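Local coordinates for protein formate dehydrogenase subunit beta (Desulfovibrio gigas, PDB 1H0H) that transfers electrons through three [4Fe-4S] clusters as the small subunit of a periplasmic enzyme that reversibly oxidises formate to carbon dioxide, at residues H55-D60 against P205-E210; E111-V116 against P125-E130; A151-T154 against A160-F163; G164-M169 against D194-F199. One frame throughout, in Å; residues are numbered along the deposited sequence. Where two conformers were deposited one is given.

Interaction 1: residues H55-D60 against P205-E210; sequences HEQEID and PKLYHE
The imidazole of H55 meets the loop 205-210 at its edge, where ND1 donates to the backbone O of Y208 at 2.8 Å. The N-H is bent at 136°, and it arrives from well above the carbonyl plane of Y208 instead of along a lone pair. The carboxamide of Q57 makes a more regular bond: NE2 donates a hydrogen bond to the O of L207 at 2.9 Å, lying in the plane of that carbonyl and on a lone pair. Q57 reaches this spot because its chain folds at CB-CG (chi2 -71°), which also brings the amide against L207, with NE2 3.6 Å from methyl CD2. The second hydrogen of NE2 goes to a water 2.9 Å away, itself only weakly bonded to the O of K206. The carbonyls gripped in this way belong to a turn with helical backbone angles, in which Y208 N and H209 N both donate to P205 O. The CB of Y208 points away from 55-60, and its ring packs on L66 and F68 of strand 62-70. Strand side chains binding successive main-chain carbonyls in this way join the antiparallel hairpin 51-59/62-70 to the loop near the C-terminus.

Interaction 2: residues E111-V116 against P125-E130; sequences EDYESV and PRKVAE
In the dicluster domain, with its side chain some 12 Å from a [4Fe-4S] cluster, Y113 in the first turn of helix 113-119 meets K127 of the two-stranded hairpin 126-127/134-135 in a CH-pi contact. K127 CD sits over the middle of the phenol ring, 3.6 Å from its centroid and 10° off the normal. CE continues toward the oxygen end, 3.9 Å from Y113 OH. The ring is sandwiched, since E114 CG lies against the opposite face, offset toward the rim. A chi1 of 76° sets CG of Y113 between its backbone N and carbonyl carbon, and this swings the ring off the helix start toward the strand.

The lysine stays extended through its first two torsions and then curls at chi3 and chi4, so that NZ turns back to donate to V128 O at 2.9 Å. NZ also bonds to S131 O. With the ammonium bonded to these carbonyls, the 5.6 Å from NZ to the centroid of the Y113 ring allows at most a weak cation-pi attraction. D112 is the N-cap, OD1 accepting a weak bond from S115 N, while S115 OG donates to OD2 at 2.6 Å.

M134 of the partner strand touches both Y113 and K127, V116 packs on helix 79-84 and on F103 of strand 101-103, and P125 reaches F103 and the cluster itself.

Interaction 3: residues A151-T154 against A160-F163; sequences ACVT and AMNF. With SF4 (iron/sulfur cluster), chain M.
Metal ligation comes from C152, whose SG binds iron FE2 of the cluster at 2.3 Å. The thiolate points to the cluster because chi1 of 55° holds SG between the backbone N and the carbonyl carbon. A151 adds its CB, 3.8 Å from the cluster sulfide S3.

The apolar packing centres on V153. Its CA lies 3.8 Å from CB of M161, a close approach of helix to strand, and its CG2 fits between M161 CE and F163 CB, at 4.0 and 3.8 Å. M161 curls at chi2 and chi3, which carries CE back to the valine and to C152 SG, 3.7 Å away. This is the ligand arrangement of ferredoxin-type dicluster folds, in which the last cysteine of one motif serves the other cluster: C152 joins C137, C140 and C21, whereas C156, four residues on and just past the helix, joins C11, C14 and C17. M161 also touches that second cluster, so one side chain touches one cluster and a ligand sulfur of the other.

Polar contact between the segments runs through one water, which donates to V153 O at 2.7 Å and to M161 O at 2.9 Å. The F163 side chain crosses that of V153 at about a right angle, and its ring leads away to meet F4 of strand 2-7 edge-to-face, while N162 ND2 donates to G159 O and F5 O.

Interaction 4: residues G164-M169 against D194-F199; sequences GDLSEM and DVRVIF
Helix-on-sheet packing is the theme here: L166, in the first turn of helix 166-180, meets R196, the residue leading into strand 197-201. In the conformer described, the leucine straddles the arginine with its two methyls. CD2 lies 3.6 Å from NH1 at the far end of the side chain, and CD1 rests on the backbone, 4.1 Å from R196 CA. CB closes up on the same nitrogen at 4.0 Å. The leucine has CG opposite its backbone nitrogen (chi1 -174°), which sends the branch across to R196, and the two side chains cross at about a right angle.

The contact is purely van der Waals. NH1, while touching L166, donates to K2 O, and an extended chain from CG to NE carries the guanidinium past the leucine. The fold behind this is the mixed four-stranded sheet of the subunit, in which 2-7 runs between 161-163 and 197-201, and helix 166-180 lies against one face. Further along, I198 turns toward the helix and packs on E170 and A173, while M169 reaches F5.

The helix starts just after the chain turns a corner at G164, and M169 N donates to D165 O at 3.1 Å in its first turn. Outside the two segments, K2 forms a salt bridge with the carboxylate of D165. R196 is also fixed through its backbone, which bonds to F4 and R73, and V195 beside it packs on R73 and Y122.

In the fold
Interactions 3 and 4 are neighbours, their centres 12 Å apart: the sulfur SD of M169 lies 3.8 Å from the backbone C of both N162 and F163, so helix 166-180 packs back on strand 161-163. Both reach the same sheet. Interaction 1 is centred 23 Å from each, and the Y208 side chain is about 11 Å from a cluster, nearest atoms. Interaction 2 lies on the opposite side of the chain's centre from interactions 3 and 4, with the Y113 side chain about 12 Å from a cluster, although P125 touches one. Interaction 3 alone supplies a cysteine ligand; V195 of interaction 4 comes within about 6 Å of a cluster.

Interaction 1: residues H55-D60 against P205-E210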
# COMPACT_ATOMS: atom_id res chain seq x y z
N HIS B 55 5.74 14.16 -22.10
CA HIS B 55 6.27 15.52 -22.29
C HIS B 55 5.61 16.56 -21.41
O HIS B 55 4.38 16.77 -21.44
CB HIS B 55 6.16 15.96 -23.76
CG HIS B 55 7.08 15.22 -24.67
ND1 HIS B 55 6.63 14.35 -25.64
CD2 HIS B 55 8.43 15.20 -24.75
CE1 HIS B 55 7.66 13.83 -26.29
NE2 HIS B 55 8.77 14.34 -25.77
N GLU B 56 6.43 17.24 -20.63
CA GLU B 56 5.94 18.31 -19.81
C GLU B 56 5.59 19.47 -20.73
O GLU B 56 6.34 19.74 -21.67
CB GLU B 56 6.99 18.76 -18.81
CG GLU B 56 7.13 17.79 -17.66
CD GLU B 56 7.92 18.36 -16.53
OE1 GLU B 56 8.19 19.59 -16.49
OE2 GLU B 56 8.28 17.57 -15.67
N GLN B 57 4.47 20.12 -20.47
CA GLN B 57 4.06 21.27 -21.28
C GLN B 57 3.31 22.25 -20.42
O GLN B 57 2.40 21.88 -19.69
CB GLN B 57 3.13 20.86 -22.45
CG GLN B 57 3.70 19.83 -23.41
CD GLN B 57 4.81 20.40 -24.30
OE1 GLN B 57 5.19 21.55 -24.15
NE2 GLN B 57 5.31 19.59 -25.25
N GLU B 58 3.72 23.51 -20.51
CA GLU B 58 3.03 24.56 -19.80
C GLU B 58 1.93 25.01 -20.73
O GLU B 58 2.16 25.45 -21.85
CB GLU B 58 3.99 25.70 -19.50
CG GLU B 58 3.48 26.72 -18.50
CD GLU B 58 4.61 27.63 -18.03
OE1 GLU B 58 5.66 27.64 -18.71
OE2 GLU B 58 4.45 28.31 -16.99
N ILE B 59 0.70 24.87 -20.27
CA ILE B 59 -0.44 25.26 -21.08
C ILE B 59 -1.26 26.29 -20.33
O ILE B 59 -1.73 26.04 -19.22
CB ILE B 59 -1.28 24.02 -21.38
CG1 ILE B 59 -0.50 23.08 -22.28
CG2 ILE B 59 -2.61 24.42 -22.02
CD1 ILE B 59 -1.19 21.80 -22.55
N ASP B 60 -1.43 27.45 -20.96
CA ASP B 60 -2.19 28.55 -20.36
C ASP B 60 -1.65 28.89 -18.98
O ASP B 60 -2.39 29.06 -18.01
CB ASP B 60 -3.69 28.21 -20.29
CG ASP B 60 -4.36 28.23 -21.65
OD1 ASP B 60 -3.92 29.00 -22.53
OD2 ASP B 60 -5.33 27.49 -21.93
N PRO B 205 -1.04 18.31 -31.41
CA PRO B 205 -0.38 16.99 -31.48
C PRO B 205 1.13 16.99 -31.29
O PRO B 205 1.69 16.07 -30.65
CB PRO B 205 -0.73 16.52 -32.91
CG PRO B 205 -2.07 17.09 -33.16
CD PRO B 205 -2.10 18.44 -32.43
N LYS B 206 1.78 18.02 -31.81
CA LYS B 206 3.23 18.14 -31.72
C LYS B 206 3.73 18.41 -30.29
O LYS B 206 4.92 18.31 -30.00
CB LYS B 206 3.72 19.17 -32.75
CG LYS B 206 3.68 18.63 -34.20
CD LYS B 206 4.10 19.70 -35.22
CE LYS B 206 4.11 19.16 -36.64
NZ LYS B 206 2.88 18.36 -36.97
N LEU B 207 2.82 18.76 -29.40
CA LEU B 207 3.17 18.92 -27.99
C LEU B 207 3.24 17.54 -27.34
O LEU B 207 3.87 17.36 -26.30
CB LEU B 207 2.15 19.78 -27.26
CG LEU B 207 2.14 21.23 -27.72
CD1 LEU B 207 1.01 21.99 -27.08
CD2 LEU B 207 3.47 21.86 -27.39
N TYR B 208 2.61 16.56 -27.98
CA TYR B 208 2.69 15.18 -27.48
C TYR B 208 3.87 14.44 -28.10
O TYR B 208 4.59 13.70 -27.41
CB TYR B 208 1.42 14.39 -27.79
CG TYR B 208 0.19 14.85 -27.03
CD1 TYR B 208 -0.45 16.05 -27.34
CD2 TYR B 208 -0.35 14.06 -26.02
CE1 TYR B 208 -1.58 16.46 -26.65
CE2 TYR B 208 -1.50 14.45 -25.33
CZ TYR B 208 -2.11 15.65 -25.64
OH TYR B 208 -3.24 16.04 -24.93
N HIS B 209 4.06 14.63 -29.39
CA HIS B 209 5.14 13.94 -30.10
C HIS B 209 5.31 14.59 -31.45
O HIS B 209 4.32 14.94 -32.10
CB HIS B 209 4.81 12.45 -30.26
CG HIS B 209 5.85 11.67 -30.99
ND1 HIS B 209 7.20 11.82 -30.74
CD2 HIS B 209 5.74 10.73 -31.96
CE1 HIS B 209 7.88 10.99 -31.51
NE2 HIS B 209 7.02 10.33 -32.27
N GLU B 210 6.57 14.78 -31.85
CA GLU B 210 6.87 15.49 -33.10
C GLU B 210 6.26 14.82 -34.31
O GLU B 210 6.00 15.46 -35.33
CB GLU B 210 8.37 15.65 -33.29
CG GLU B 210 9.17 14.35 -33.33
CD GLU B 210 10.69 14.59 -33.43
OE1 GLU B 210 11.12 15.63 -34.01
OE2 GLU B 210 11.46 13.76 -32.92
O HOH W 1 7.01 19.77 -27.61

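Interaction 2: residues E111-V116 against P125-E130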
# COMPACT_ATOMS: atom_id res chain seq x y z
N GLU B 111 17.12 -5.01 -49.87
CA GLU B 111 18.38 -4.30 -50.06
C GLU B 111 18.24 -2.85 -49.59
O GLU B 111 19.20 -2.27 -49.07
CB GLU B 111 18.90 -4.41 -51.50
CG GLU B 111 18.13 -3.62 -52.54
CD GLU B 111 18.71 -3.77 -53.94
OE1 GLU B 111 19.19 -4.87 -54.29
OE2 GLU B 111 18.70 -2.77 -54.70
N ASP B 112 17.05 -2.26 -49.74
CA ASP B 112 16.86 -0.86 -49.39
C ASP B 112 15.94 -0.64 -48.20
O ASP B 112 14.78 -0.24 -48.32
CB ASP B 112 16.37 -0.07 -50.60
CG ASP B 112 16.31 1.42 -50.33
OD1 ASP B 112 16.84 1.87 -49.29
OD2 ASP B 112 15.75 2.22 -51.13
N TYR B 113 16.45 -0.88 -47.01
CA TYR B 113 15.59 -0.68 -45.87
C TYR B 113 15.39 0.80 -45.51
O TYR B 113 14.38 1.15 -44.92
CB TYR B 113 16.14 -1.42 -44.66
CG TYR B 113 17.33 -0.72 -44.05
CD1 TYR B 113 17.14 0.31 -43.16
CD2 TYR B 113 18.62 -1.08 -44.39
CE1 TYR B 113 18.21 0.95 -42.59
CE2 TYR B 113 19.71 -0.44 -43.82
CZ TYR B 113 19.48 0.58 -42.93
OH TYR B 113 20.53 1.25 -42.33
N GLU B 114 16.36 1.65 -45.82
CA GLU B 114 16.26 3.04 -45.40
C GLU B 114 15.03 3.72 -45.97
O GLU B 114 14.38 4.53 -45.28
CB GLU B 114 17.50 3.83 -45.76
CG GLU B 114 18.75 3.38 -45.04
CD GLU B 114 19.95 4.17 -45.50
OE1 GLU B 114 19.99 5.37 -45.20
OE2 GLU B 114 20.81 3.60 -46.22
N SER B 115 14.71 3.38 -47.21
CA SER B 115 13.60 3.99 -47.91
C SER B 115 12.30 3.57 -47.26
O SER B 115 11.36 4.36 -47.20
CB SER B 115 13.60 3.60 -49.39
OG SER B 115 14.61 4.30 -50.12
N VAL B 116 12.26 2.34 -46.76
CA VAL B 116 11.08 1.81 -46.08
C VAL B 116 10.85 2.63 -44.80
O VAL B 116 9.75 3.12 -44.56
CB VAL B 116 11.24 0.30 -45.75
CG1 VAL B 116 10.07 -0.26 -44.91
CG2 VAL B 116 11.39 -0.49 -47.03
N PRO B 125 8.97 2.21 -37.95
CA PRO B 125 9.73 0.95 -38.13
C PRO B 125 11.18 1.02 -37.68
O PRO B 125 11.83 2.04 -37.86
CB PRO B 125 9.73 0.73 -39.64
CG PRO B 125 8.93 1.80 -40.26
CD PRO B 125 8.54 2.80 -39.23
N ARG B 126 11.70 -0.09 -37.17
CA ARG B 126 13.09 -0.08 -36.68
C ARG B 126 13.86 -1.33 -37.09
O ARG B 126 13.31 -2.42 -37.16
CB ARG B 126 13.11 0.09 -35.15
CG ARG B 126 12.61 1.43 -34.69
CD ARG B 126 13.57 2.56 -34.97
NE ARG B 126 13.11 3.85 -34.49
CZ ARG B 126 12.40 4.70 -35.21
NH1 ARG B 126 12.01 4.40 -36.45
NH2 ARG B 126 12.04 5.85 -34.68
N LYS B 127 15.14 -1.15 -37.38
CA LYS B 127 16.01 -2.22 -37.83
C LYS B 127 16.85 -2.79 -36.69
O LYS B 127 17.37 -2.04 -35.88
CB LYS B 127 16.98 -1.66 -38.87
CG LYS B 127 17.76 -2.71 -39.64
CD LYS B 127 18.87 -2.06 -40.53
CE LYS B 127 20.08 -1.60 -39.69
NZ LYS B 127 21.03 -2.69 -39.31
N VAL B 128 17.01 -4.11 -36.67
CA VAL B 128 17.89 -4.74 -35.69
C VAL B 128 19.34 -4.41 -36.11
O VAL B 128 19.63 -4.22 -37.29
CB VAL B 128 17.70 -6.26 -35.69
CG1 VAL B 128 18.29 -6.86 -36.96
CG2 VAL B 128 18.29 -6.90 -34.43
N ALA B 129 20.26 -4.36 -35.16
CA ALA B 129 21.63 -3.97 -35.49
C ALA B 129 22.32 -4.84 -36.53
O ALA B 129 22.94 -4.33 -37.47
CB ALA B 129 22.49 -3.92 -34.21
N GLU B 130 22.21 -6.14 -36.36
CA GLU B 130 23.06 -7.04 -37.14
C GLU B 130 22.65 -7.34 -38.60
O GLU B 130 23.38 -8.01 -39.31
CB GLU B 130 23.26 -8.33 -36.33
CG GLU B 130 23.90 -8.11 -34.95
CD GLU B 130 22.92 -7.62 -33.87
OE1 GLU B 130 21.76 -7.30 -34.19
OE2 GLU B 130 23.33 -7.56 -32.69

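Interaction 3: residues A151-T154 against A160-F163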
# COMPACT_ATOMS: atom_id res chain seq x y z
N ALA B 151 -2.60 -7.02 -26.47
CA ALA B 151 -2.02 -6.99 -25.13
C ALA B 151 -2.04 -5.62 -24.48
O ALA B 151 -2.29 -5.49 -23.28
CB ALA B 151 -0.66 -7.52 -25.15
N CYS B 152 -1.75 -4.58 -25.27
CA CYS B 152 -1.75 -3.25 -24.71
C CYS B 152 -3.15 -2.81 -24.31
O CYS B 152 -3.33 -2.16 -23.29
CB CYS B 152 -1.11 -2.23 -25.67
SG CYS B 152 -1.90 -2.24 -27.29
N VAL B 153 -4.14 -3.14 -25.12
CA VAL B 153 -5.52 -2.78 -24.85
C VAL B 153 -6.03 -3.49 -23.62
O VAL B 153 -6.63 -2.88 -22.74
CB VAL B 153 -6.40 -3.13 -26.07
CG1 VAL B 153 -7.88 -2.99 -25.72
CG2 VAL B 153 -6.00 -2.26 -27.27
N THR B 154 -5.81 -4.79 -23.56
CA THR B 154 -6.20 -5.56 -22.39
C THR B 154 -5.55 -5.01 -21.11
O THR B 154 -6.18 -4.95 -20.04
CB THR B 154 -5.77 -7.02 -22.61
OG1 THR B 154 -6.49 -7.54 -23.74
CG2 THR B 154 -6.24 -7.92 -21.47
N ALA B 160 -8.02 4.24 -21.85
CA ALA B 160 -7.32 5.05 -22.85
C ALA B 160 -7.18 4.24 -24.15
O ALA B 160 -7.36 4.76 -25.26
CB ALA B 160 -5.98 5.48 -22.35
N MET B 161 -6.86 2.96 -24.02
CA MET B 161 -6.71 2.08 -25.19
C MET B 161 -8.03 1.40 -25.45
O MET B 161 -8.65 0.87 -24.53
CB MET B 161 -5.64 1.00 -24.97
CG MET B 161 -4.21 1.50 -24.84
SD MET B 161 -3.61 2.33 -26.33
CE MET B 161 -3.75 0.97 -27.60
N ASN B 162 -8.45 1.40 -26.71
CA ASN B 162 -9.67 0.71 -27.13
C ASN B 162 -9.40 0.05 -28.46
O ASN B 162 -8.66 0.58 -29.27
CB ASN B 162 -10.81 1.70 -27.29
CG ASN B 162 -11.06 2.49 -26.03
OD1 ASN B 162 -11.90 2.09 -25.23
ND2 ASN B 162 -10.34 3.60 -25.85
N PHE B 163 -10.05 -1.08 -28.70
CA PHE B 163 -9.87 -1.84 -29.93
C PHE B 163 -11.19 -2.42 -30.41
O PHE B 163 -12.06 -2.80 -29.60
CB PHE B 163 -8.89 -2.99 -29.69
CG PHE B 163 -8.76 -3.96 -30.84
CD1 PHE B 163 -7.85 -3.74 -31.85
CD2 PHE B 163 -9.54 -5.10 -30.89
CE1 PHE B 163 -7.72 -4.63 -32.91
CE2 PHE B 163 -9.42 -5.99 -31.94
CZ PHE B 163 -8.50 -5.76 -32.95
FE1 SF4 M . 0.02 -5.63 -29.79
FE2 SF4 M . -0.28 -3.13 -28.68
FE3 SF4 M . 0.85 -3.43 -31.20
FE4 SF4 M . 2.22 -4.20 -28.94
S1 SF4 M . 1.49 -2.07 -29.50
S2 SF4 M . 1.97 -5.34 -30.92
S3 SF4 M . 0.63 -4.94 -27.58
S4 SF4 M . -1.28 -4.03 -30.72
O HOH W 2 -8.69 -1.09 -22.43

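Interaction 4: residues G164-M169 against D194-F199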
# COMPACT_ATOMS: atom_id res chain seq x y z
N GLY B 164 -11.36 -2.48 -31.72
CA GLY B 164 -12.55 -3.11 -32.28
C GLY B 164 -12.60 -2.98 -33.80
O GLY B 164 -11.59 -2.81 -34.46
N ASP B 165 -13.79 -3.10 -34.37
CA ASP B 165 -13.94 -2.88 -35.80
C ASP B 165 -13.64 -1.42 -36.06
O ASP B 165 -13.94 -0.56 -35.23
CB ASP B 165 -15.34 -3.25 -36.26
CG ASP B 165 -15.59 -4.72 -36.12
OD1 ASP B 165 -14.61 -5.49 -36.15
OD2 ASP B 165 -16.73 -5.21 -35.97
N LEU B 166 -13.02 -1.14 -37.19
CA LEU B 166 -12.62 0.21 -37.54
C LEU B 166 -13.73 1.25 -37.43
O LEU B 166 -13.53 2.31 -36.83
CB LEU B 166 -12.03 0.25 -38.95
CG LEU B 166 -11.45 1.61 -39.33
CD1 LEU B 166 -10.34 2.02 -38.34
CD2 LEU B 166 -10.91 1.59 -40.76
N SER B 167 -14.87 0.97 -38.04
CA SER B 167 -16.01 1.88 -37.99
C SER B 167 -16.37 2.27 -36.55
O SER B 167 -16.58 3.44 -36.26
CB SER B 167 -17.22 1.24 -38.66
OG SER B 167 -17.03 1.11 -40.06
N GLU B 168 -16.45 1.28 -35.66
CA GLU B 168 -16.82 1.53 -34.26
C GLU B 168 -15.81 2.43 -33.58
O GLU B 168 -16.17 3.32 -32.80
CB GLU B 168 -16.92 0.22 -33.48
CG GLU B 168 -18.22 -0.51 -33.74
CD GLU B 168 -18.16 -1.99 -33.40
OE1 GLU B 168 -17.34 -2.37 -32.51
OE2 GLU B 168 -18.94 -2.76 -34.05
N MET B 169 -14.53 2.20 -33.88
CA MET B 169 -13.44 2.99 -33.32
C MET B 169 -13.43 4.42 -33.88
O MET B 169 -13.20 5.39 -33.15
CB MET B 169 -12.12 2.29 -33.59
CG MET B 169 -11.93 1.00 -32.79
SD MET B 169 -12.07 1.22 -30.97
CE MET B 169 -13.71 0.53 -30.72
N ASP B 194 -6.79 8.46 -42.30
CA ASP B 194 -5.69 7.71 -42.94
C ASP B 194 -5.12 6.51 -42.18
O ASP B 194 -4.37 5.70 -42.77
CB ASP B 194 -4.55 8.66 -43.28
CG ASP B 194 -5.01 9.91 -44.01
OD1 ASP B 194 -5.53 9.78 -45.12
OD2 ASP B 194 -4.87 11.08 -43.57
N VAL B 195 -5.45 6.39 -40.90
CA VAL B 195 -4.83 5.35 -40.08
C VAL B 195 -5.85 4.49 -39.34
O VAL B 195 -7.01 4.86 -39.22
CB VAL B 195 -3.88 5.98 -39.04
CG1 VAL B 195 -2.85 6.87 -39.74
CG2 VAL B 195 -4.65 6.80 -38.02
N ARG B 196 -5.41 3.35 -38.83
CA ARG B 196 -6.30 2.50 -38.04
C ARG B 196 -6.14 2.73 -36.53
O ARG B 196 -7.06 2.48 -35.76
CB ARG B 196 -6.10 1.03 -38.38
CG ARG B 196 -6.61 0.66 -39.78
CD ARG B 196 -6.24 -0.75 -40.19
NE ARG B 196 -6.70 -1.01 -41.54
CZ ARG B 196 -7.96 -1.29 -41.83
NH1 ARG B 196 -8.84 -1.36 -40.84
NH2 ARG B 196 -8.36 -1.49 -43.10
N VAL B 197 -4.98 3.21 -36.12
CA VAL B 197 -4.78 3.56 -34.73
C VAL B 197 -5.03 5.06 -34.60
O VAL B 197 -4.17 5.88 -34.98
CB VAL B 197 -3.35 3.20 -34.24
CG1 VAL B 197 -3.17 3.57 -32.77
CG2 VAL B 197 -3.09 1.71 -34.40
N ILE B 198 -6.19 5.43 -34.07
CA ILE B 198 -6.58 6.84 -34.01
C ILE B 198 -6.36 7.48 -32.63
O ILE B 198 -7.04 7.13 -31.66
CB ILE B 198 -8.06 7.03 -34.42
CG1 ILE B 198 -8.36 6.40 -35.79
CG2 ILE B 198 -8.40 8.55 -34.41
CD1 ILE B 198 -9.87 6.32 -36.13
N PHE B 199 -5.40 8.41 -32.52
CA PHE B 199 -5.16 9.13 -31.26
C PHE B 199 -5.96 10.43 -31.14
O PHE B 199 -6.05 11.21 -32.11
CB PHE B 199 -3.70 9.52 -31.08
CG PHE B 199 -2.76 8.37 -30.98
CD1 PHE B 199 -2.28 7.76 -32.12
CD2 PHE B 199 -2.28 7.94 -29.73
CE1 PHE B 199 -1.38 6.75 -32.04
CE2 PHE B 199 -1.38 6.91 -29.64
CZ PHE B 199 -0.94 6.30 -30.80